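Local atomic coordinates of GCN5-related N-acetyltransferase (Anabaena variabilis, PDB entry 2OZG), a protein that binds coenzyme A and, as a member of the GCN5-related family, probably transfers acetyl groups, perhaps to the amino groups of aminoglycosides. Residues Gln172-Ala175 against Gly180-Asp183; Val291-Ala296 against Ala320-Lys325; Glu298-Pro303 against Ser354-Leu359. All blocks are in the same frame, centred on the assembly; numbering follows the deposited sequence. Where two conformers were deposited one is given.

Contact 1: residues Gln172-Ala175 against Gly180-Asp183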
loop_
_atom_site.group_PDB
_atom_site.type_symbol
_atom_site.label_atom_id
_atom_site.label_comp_id
_atom_site.label_asym_id
_atom_site.label_seq_id
_atom_site.Cartn_x
_atom_site.Cartn_y
_atom_site.Cartn_z
ATOM N N GLN A 172 16.872 24.551 29.196
ATOM C CA GLN A 172 16.159 25.114 30.345
ATOM C C GLN A 172 15.548 26.489 30.054
ATOM O O GLN A 172 14.607 26.875 30.737
ATOM C CB GLN A 172 17.037 25.105 31.608
ATOM C CG GLN A 172 16.201 25.171 32.922
ATOM C CD GLN A 172 16.899 24.531 34.122
ATOM O OE1 GLN A 172 18.120 24.677 34.306
ATOM N NE2 GLN A 172 16.119 23.823 34.959
ATOM N N GLN A 173 16.065 27.230 29.062
ATOM C CA GLN A 173 15.422 28.494 28.653
ATOM C C GLN A 173 14.125 28.299 27.880
ATOM O O GLN A 173 13.177 28.978 28.119
ATOM C CB GLN A 173 16.357 29.360 27.828
ATOM C CG GLN A 173 17.436 29.940 28.620
ATOM C CD GLN A 173 18.474 30.652 27.763
ATOM O OE1 GLN A 173 18.255 31.794 27.322
ATOM N NE2 GLN A 173 19.650 30.000 27.585
ATOM N N GLN A 174 14.115 27.410 26.904
ATOM C CA GLN A 174 12.873 27.051 26.190
ATOM C C GLN A 174 11.876 26.328 27.143
ATOM O O GLN A 174 10.657 26.474 27.045
ATOM C CB GLN A 174 13.243 26.158 24.976
ATOM C CG GLN A 174 12.053 25.671 24.207
ATOM C CD GLN A 174 12.344 25.353 22.752
ATOM O OE1 GLN A 174 12.964 26.161 22.051
ATOM N NE2 GLN A 174 11.831 24.191 22.264
ATOM N N ALA A 175 12.415 25.556 28.072
ATOM C CA ALA A 175 11.605 24.756 29.023
ATOM C C ALA A 175 10.823 25.703 29.893
ATOM O O ALA A 175 9.592 25.626 30.010
ATOM C CB ALA A 175 12.532 23.859 29.946
ATOM N N GLY A 180 4.291 23.049 30.236
ATOM C CA GLY A 180 4.318 21.589 30.127
ATOM C C GLY A 180 5.678 20.918 29.940
ATOM O O GLY A 180 5.760 19.690 30.102
ATOM N N TYR A 181 6.729 21.692 29.627
ATOM C CA TYR A 181 8.049 21.142 29.354
ATOM C C TYR A 181 8.640 20.540 30.575
ATOM O O TYR A 181 8.391 20.968 31.724
ATOM C CB TYR A 181 9.060 22.181 28.773
ATOM C CG TYR A 181 9.541 21.987 27.344
ATOM C CD1 TYR A 181 8.656 21.795 26.284
ATOM C CD2 TYR A 181 10.903 22.057 27.044
ATOM C CE1 TYR A 181 9.135 21.640 24.954
ATOM C CE2 TYR A 181 11.372 21.957 25.735
ATOM C CZ TYR A 181 10.473 21.762 24.679
ATOM O OH TYR A 181 10.927 21.603 23.395
ATOM N N LEU A 182 9.449 19.533 30.332
ATOM C CA LEU A 182 10.140 18.884 31.449
ATOM C C LEU A 182 11.326 19.665 31.962
ATOM O O LEU A 182 11.942 20.385 31.199
ATOM C CB LEU A 182 10.722 17.562 31.009
ATOM C CG LEU A 182 9.764 16.458 30.576
ATOM C CD1 LEU A 182 10.562 15.145 30.308
ATOM C CD2 LEU A 182 8.670 16.258 31.598
ATOM N N ASP A 183 11.576 19.565 33.265
ATOM C CA ASP A 183 12.923 19.890 33.778
ATOM C C ASP A 183 13.447 18.453 33.809
ATOM O O ASP A 183 13.099 17.663 34.665
ATOM C CB ASP A 183 12.954 20.598 35.131
ATOM C CG ASP A 183 14.392 20.814 35.643
ATOM O OD1 ASP A 183 15.339 20.370 34.975
ATOM O OD2 ASP A 183 14.569 21.396 36.717
#
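A helix-turn-strand unit brings Tyr181 back against Ala175 and Gln174, in the part of the chain that leads from helix 165-177 into the short strand 182-183. That strand pairs antiparallel with strand 58-72 of the acetyltransferase fold. The chain turns round in the few residues between the two segments. The side chain of Tyr181 sets out toward the helix, and its ring lies by Ala175 and Gln174. Tyr181 CD2 lies 3.4 Å from Ala175 CA and 3.8 Å from Ala175 CB, so helix backbone and methyl group both pack on it. Ala175 CB also touches the carbonyl oxygen of Leu182, which accepts a hydrogen bond from Tyr171. Trp391 also meets the Tyr181 ring edge to face.

Asp183, on the strand, forms a salt bridge with Arg76 through OD2. Gln174 carries the hydrogen bond of the contact. Its CG is anti to the backbone N (chi1 177°), and the extended chain meets the tyrosine at a slant, amide and ring planes 56° apart. Its OE1 accepts from Thr236 N, which helps fix the amide. Gln174 NE2 donates to Tyr181 OH at 3.0 Å, with the hydroxyl close to the amide plane.

Contact 2: residues Val291-Ala296 against Ala320-Lys325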
loop_
_atom_site.group_PDB
_atom_site.type_symbol
_atom_site.label_atom_id
_atom_site.label_comp_id
_atom_site.label_asym_id
_atom_site.label_seq_id
_atom_site.Cartn_x
_atom_site.Cartn_y
_atom_site.Cartn_z
ATOM N N VAL A 291 -1.015 14.816 42.730
ATOM C CA VAL A 291 -0.711 14.026 43.908
ATOM C C VAL A 291 -1.043 14.785 45.217
ATOM O O VAL A 291 -1.571 14.202 46.191
ATOM C CB VAL A 291 0.764 13.594 43.898
ATOM C CG1 VAL A 291 1.116 12.808 45.173
ATOM C CG2 VAL A 291 1.072 12.761 42.644
ATOM N N ASN A 292 -0.733 16.086 45.222
ATOM C CA ASN A 292 -1.062 16.992 46.343
ATOM C C ASN A 292 -1.728 18.276 45.821
ATOM O O ASN A 292 -1.092 19.093 45.151
ATOM C CB ASN A 292 0.168 17.305 47.158
ATOM C CG ASN A 292 -0.177 18.025 48.432
ATOM O OD1 ASN A 292 -0.689 19.147 48.429
ATOM N ND2 ASN A 292 0.054 17.359 49.529
ATOM N N VAL A 293 -3.014 18.425 46.071
ATOM C CA VAL A 293 -3.739 19.566 45.522
ATOM C C VAL A 293 -3.149 20.900 45.928
ATOM O O VAL A 293 -2.950 21.763 45.083
ATOM C CB VAL A 293 -5.280 19.529 45.914
ATOM C CG1 VAL A 293 -5.999 20.849 45.626
ATOM C CG2 VAL A 293 -5.969 18.425 45.175
ATOM N N CYS A 294 -2.875 21.077 47.226
ATOM C CA CYS A 294 -2.336 22.342 47.732
ATOM C C CYS A 294 -0.971 22.642 47.163
ATOM O O CYS A 294 -0.737 23.719 46.625
ATOM C CB CYS A 294 -2.224 22.336 49.265
ATOM S SG CYS A 294 -3.794 22.112 50.084
ATOM N N LYS A 295 -0.054 21.697 47.299
ATOM C CA LYS A 295 1.287 21.933 46.833
ATOM C C LYS A 295 1.356 22.110 45.301
ATOM O O LYS A 295 2.101 22.935 44.807
ATOM C CB LYS A 295 2.217 20.841 47.310
ATOM C CG LYS A 295 2.322 20.683 48.824
ATOM C CD LYS A 295 2.980 21.870 49.524
ATOM N N ALA A 296 0.580 21.349 44.562
ATOM C CA ALA A 296 0.583 21.468 43.088
ATOM C C ALA A 296 0.139 22.876 42.666
ATOM O O ALA A 296 0.806 23.522 41.852
ATOM C CB ALA A 296 -0.302 20.436 42.449
ATOM N N ALA A 320 -6.759 10.681 50.456
ATOM C CA ALA A 320 -7.706 11.411 51.279
ATOM C C ALA A 320 -7.370 12.877 51.548
ATOM O O ALA A 320 -8.276 13.670 51.685
ATOM C CB ALA A 320 -7.904 10.697 52.607
ATOM N N THR A 321 -6.099 13.242 51.656
ATOM C CA THR A 321 -5.756 14.659 51.902
ATOM C C THR A 321 -6.148 15.634 50.786
ATOM O O THR A 321 -6.117 16.845 50.973
ATOM C CB THR A 321 -4.241 14.841 52.162
ATOM O OG1 THR A 321 -3.506 14.487 50.993
ATOM C CG2 THR A 321 -3.784 13.993 53.372
ATOM N N ASN A 322 -6.461 15.123 49.602
ATOM C CA ASN A 322 -6.871 15.927 48.484
ATOM C C ASN A 322 -8.413 16.033 48.339
ATOM O O ASN A 322 -8.947 16.755 47.472
ATOM C CB ASN A 322 -6.381 15.253 47.198
ATOM C CG ASN A 322 -4.871 15.306 47.016
ATOM O OD1 ASN A 322 -4.216 16.202 47.496
ATOM N ND2 ASN A 322 -4.341 14.352 46.274
ATOM N N GLN A 323 -9.114 15.249 49.141
ATOM C CA GLN A 323 -10.566 15.178 49.077
ATOM C C GLN A 323 -11.110 16.282 49.934
ATOM O O GLN A 323 -10.894 16.244 51.112
ATOM C CB GLN A 323 -11.003 13.834 49.679
ATOM C CG GLN A 323 -12.476 13.642 49.920
ATOM C CD GLN A 323 -13.270 13.356 48.690
ATOM O OE1 GLN A 323 -12.982 12.421 47.916
ATOM N NE2 GLN A 323 -14.323 14.130 48.518
ATOM N N GLY A 324 -11.803 17.266 49.377
ATOM C CA GLY A 324 -12.389 18.304 50.230
ATOM C C GLY A 324 -12.483 19.646 49.549
ATOM O O GLY A 324 -12.332 19.748 48.331
ATOM N N LYS A 325 -12.674 20.694 50.350
ATOM C CA LYS A 325 -12.824 22.029 49.804
ATOM C C LYS A 325 -11.550 22.831 50.017
ATOM O O LYS A 325 -10.949 22.739 51.054
ATOM C CB LYS A 325 -13.994 22.740 50.440
ATOM C CG LYS A 325 -15.370 22.134 50.142
ATOM C CD LYS A 325 -16.356 22.838 51.065
ATOM C CE LYS A 325 -17.788 22.585 50.712
ATOM N NZ LYS A 325 -18.674 23.407 51.635
HETATM O O HOH W 1 -3.778 18.987 49.217
#
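Asn322 holds the start of helix 293-299 with both ends of its side-chain amide. Asn322 ND2 donates to Val291 O at 2.8 Å, and Asn322 OD1 accepts from Val293 N at 2.9 Å. Both bonds are nearly straight, with angles of 165° and 168° at the hydrogen. The two backbone partners flank Asn292, so one amide spans the residue just before the helix.

The side-chain conformation explains the reach. Asn322 has CG anti to its carbonyl carbon, beside the backbone N (chi1 -70°), and this carries the amide across to the other segment. Val291 O lies close to the amide plane of Asn322. Seen from the carbonyls, the fit is different. ND2 sits above the carbonyl plane of Val291, and Val293 N sits above that of the Asn322 amide. Neither donor follows a lone pair. Asp316 OD2 is a second acceptor for Asn322 ND2. With partners on both ends, the amide is fixed against a flip.

Val293 adds an apolar touch. Val293 CG2 lies 3.8 Å from Asn322 CB and also rests against the amide. On helix 349-357, Ile349 and Leu352 pack on the same valine.

Asn292 turns its side chain away from Asn322 and back over the first turn of its own helix. Asn292 OD1 accepts from Lys295 N at 2.9 Å. A water takes a hydrogen bond from Cys294 N at 3.0 Å and gives a weak one to Asn322 OD1. The backbone NH groups of Val293, Cys294 and Lys295 thus all have acceptors. This is a helix N-cap by Asn292, joined by a second asparagine from the 3-10 segment 320-322, within the sterol carrier protein-like region.

Contact 3: residues Glu298-Pro303 against Ser354-Leu359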
loop_
_atom_site.group_PDB
_atom_site.type_symbol
_atom_site.label_atom_id
_atom_site.label_comp_id
_atom_site.label_asym_id
_atom_site.label_seq_id
_atom_site.Cartn_x
_atom_site.Cartn_y
_atom_site.Cartn_z
ATOM N N GLU A 298 0.104 25.652 44.559
ATOM C CA GLU A 298 1.022 26.675 45.049
ATOM C C GLU A 298 2.340 26.704 44.302
ATOM O O GLU A 298 3.004 27.734 44.252
ATOM C CB GLU A 298 1.256 26.525 46.563
ATOM C CG GLU A 298 -0.014 26.785 47.378
ATOM C CD GLU A 298 0.220 26.809 48.846
ATOM O OE1 GLU A 298 1.213 26.170 49.266
ATOM O OE2 GLU A 298 -0.604 27.474 49.554
ATOM N N ALA A 299 2.721 25.604 43.669
ATOM C CA ALA A 299 3.981 25.572 42.947
ATOM C C ALA A 299 3.916 26.116 41.539
ATOM O O ALA A 299 4.930 26.538 40.992
ATOM C CB ALA A 299 4.512 24.159 42.932
ATOM N N ARG A 300 2.717 26.149 40.963
ATOM C CA ARG A 300 2.489 26.580 39.579
ATOM C C ARG A 300 2.560 28.082 39.428
ATOM O O ARG A 300 2.281 28.793 40.388
ATOM C CB ARG A 300 1.044 26.180 39.219
ATOM C CG ARG A 300 0.658 26.204 37.769
ATOM C CD ARG A 300 -0.807 26.051 37.691
ATOM N NE ARG A 300 -1.357 25.912 36.346
ATOM C CZ ARG A 300 -1.618 26.907 35.521
ATOM N NH1 ARG A 300 -1.288 28.150 35.833
ATOM N NH2 ARG A 300 -2.173 26.657 34.356
ATOM N N GLY A 301 2.959 28.572 38.246
ATOM C CA GLY A 301 2.851 29.990 37.928
ATOM C C GLY A 301 1.450 30.310 37.422
ATOM O O GLY A 301 0.785 29.444 36.831
ATOM N N TYR A 302 1.024 31.566 37.605
ATOM C CA TYR A 302 -0.280 32.025 37.156
ATOM C C TYR A 302 -0.105 33.264 36.313
ATOM O O TYR A 302 0.879 34.001 36.472
ATOM C CB TYR A 302 -1.182 32.295 38.361
ATOM C CG TYR A 302 -1.511 31.001 39.083
ATOM C CD1 TYR A 302 -2.525 30.204 38.644
ATOM C CD2 TYR A 302 -0.690 30.515 40.101
ATOM C CE1 TYR A 302 -2.794 28.988 39.245
ATOM C CE2 TYR A 302 -0.929 29.287 40.684
ATOM C CZ TYR A 302 -1.993 28.540 40.267
ATOM O OH TYR A 302 -2.289 27.323 40.825
ATOM N N PRO A 303 -1.072 33.537 35.429
ATOM C CA PRO A 303 -0.895 34.731 34.611
ATOM C C PRO A 303 -0.928 35.998 35.431
ATOM O O PRO A 303 -1.680 36.093 36.390
ATOM C CB PRO A 303 -2.110 34.709 33.662
ATOM C CG PRO A 303 -2.690 33.367 33.756
ATOM C CD PRO A 303 -2.348 32.873 35.140
ATOM N N SER A 354 -6.651 18.155 34.166
ATOM C CA SER A 354 -6.827 18.724 32.835
ATOM C C SER A 354 -6.993 20.222 32.978
ATOM O O SER A 354 -6.512 20.952 32.140
ATOM C CB SER A 354 -7.997 18.143 32.118
ATOM O OG SER A 354 -7.964 16.724 32.043
ATOM N N LEU A 355 -7.650 20.649 34.061
ATOM C CA LEU A 355 -7.838 22.068 34.338
ATOM C C LEU A 355 -6.493 22.740 34.604
ATOM O O LEU A 355 -6.179 23.796 34.039
ATOM C CB LEU A 355 -8.719 22.241 35.578
ATOM C CG LEU A 355 -8.996 23.696 36.022
ATOM C CD1 LEU A 355 -9.806 24.422 34.990
ATOM C CD2 LEU A 355 -9.669 23.768 37.370
ATOM N N TYR A 356 -5.700 22.097 35.467
ATOM C CA TYR A 356 -4.380 22.592 35.887
ATOM C C TYR A 356 -3.410 22.858 34.770
ATOM O O TYR A 356 -2.709 23.865 34.744
ATOM C CB TYR A 356 -3.748 21.557 36.814
ATOM C CG TYR A 356 -2.384 21.881 37.451
ATOM C CD1 TYR A 356 -1.212 21.609 36.813
ATOM C CD2 TYR A 356 -2.303 22.376 38.718
ATOM C CE1 TYR A 356 0.042 21.840 37.439
ATOM C CE2 TYR A 356 -1.060 22.649 39.325
ATOM C CZ TYR A 356 0.091 22.363 38.683
ATOM O OH TYR A 356 1.313 22.636 39.314
ATOM N N THR A 357 -3.366 21.947 33.812
ATOM C CA THR A 357 -2.429 22.071 32.672
ATOM C C THR A 357 -2.853 22.948 31.512
ATOM O O THR A 357 -2.044 23.206 30.602
ATOM C CB THR A 357 -2.181 20.668 32.066
ATOM O OG1 THR A 357 -3.404 20.170 31.529
ATOM C CG2 THR A 357 -1.642 19.757 33.114
ATOM N N SER A 358 -4.093 23.421 31.534
ATOM C CA SER A 358 -4.659 24.202 30.443
ATOM C C SER A 358 -4.850 23.424 29.166
ATOM O O SER A 358 -4.956 24.008 28.106
ATOM C CB SER A 358 -3.812 25.460 30.104
ATOM O OG SER A 358 -3.317 25.988 31.280
ATOM N N LEU A 359 -4.932 22.103 29.233
ATOM C CA LEU A 359 -5.215 21.345 28.019
ATOM C C LEU A 359 -6.608 21.710 27.501
ATOM O O LEU A 359 -6.813 21.890 26.284
ATOM C CB LEU A 359 -5.164 19.821 28.321
ATOM C CG LEU A 359 -5.417 18.936 27.107
ATOM C CD1 LEU A 359 -4.435 19.192 25.994
ATOM C CD2 LEU A 359 -5.426 17.467 27.495
#
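The carbonyl oxygen of Tyr356 is gripped by two nitrogens of Arg300. Arg300 NE and Arg300 NH2 each donate to Tyr356 O at 2.9 Å. This is a side-on, bifurcated grip at the C-terminal end of helix 349-357. That helix closes with a Schellman motif at Ser358, which has positive phi. The bond angles at the hydrogens are moderate, 144° and 146°, as expected when two donors share one acceptor. The oxygen lies almost in the guanidinium plane. A positive group next to a helix C terminus, where carbonyls point outward, is probably favourable.

Arg300 is the first residue to leave helical geometry after helix 293-299. Its CG is anti to the backbone N, and the chain stays extended to NE. Along the way it passes over one face of the Tyr356 ring. Arg300 CD lies 4.0 Å from the centroid of the Tyr356 ring and is offset toward the rim, which makes a CH-pi contact. The guanidinium stands nearly upright to the ring, with 87° between the planes.

The Tyr356 hydroxyl bonds to Ala296 O, back in the helix that precedes Arg300. Trp72 meets the ring edge to face. The contact thus joins the ends of two helices of the sterol carrier protein-like domain. Ser358 also sits at the guanidinium edge, but its hydroxyl is hydrogen-bonded to Phe385 O and His179 NE2. The side chains of Arg300 and Tyr356 run past each other in opposite directions. The guanidinium therefore ends near the tyrosine backbone, while at the other end Arg300 CB lies 3.6 Å from Tyr356 OH.

How the contacts relate
From the N terminus, contact 1 comes first. It closes a short loop between helix 165-177 and strand 182-183, and it is complete before the other two open. Contacts 2 and 3 follow in the sterol carrier protein-like region and cross, because their segments alternate along the chain. Both use helix 293-299: contact 2 ties its start to the 3-10 segment 320-322, and contact 3 ties its end to helix 349-357. They touch each other through Ala296 and Tyr356. Contact 1 touches neither, but its nearest atoms come within about 6 Å of those of contact 3.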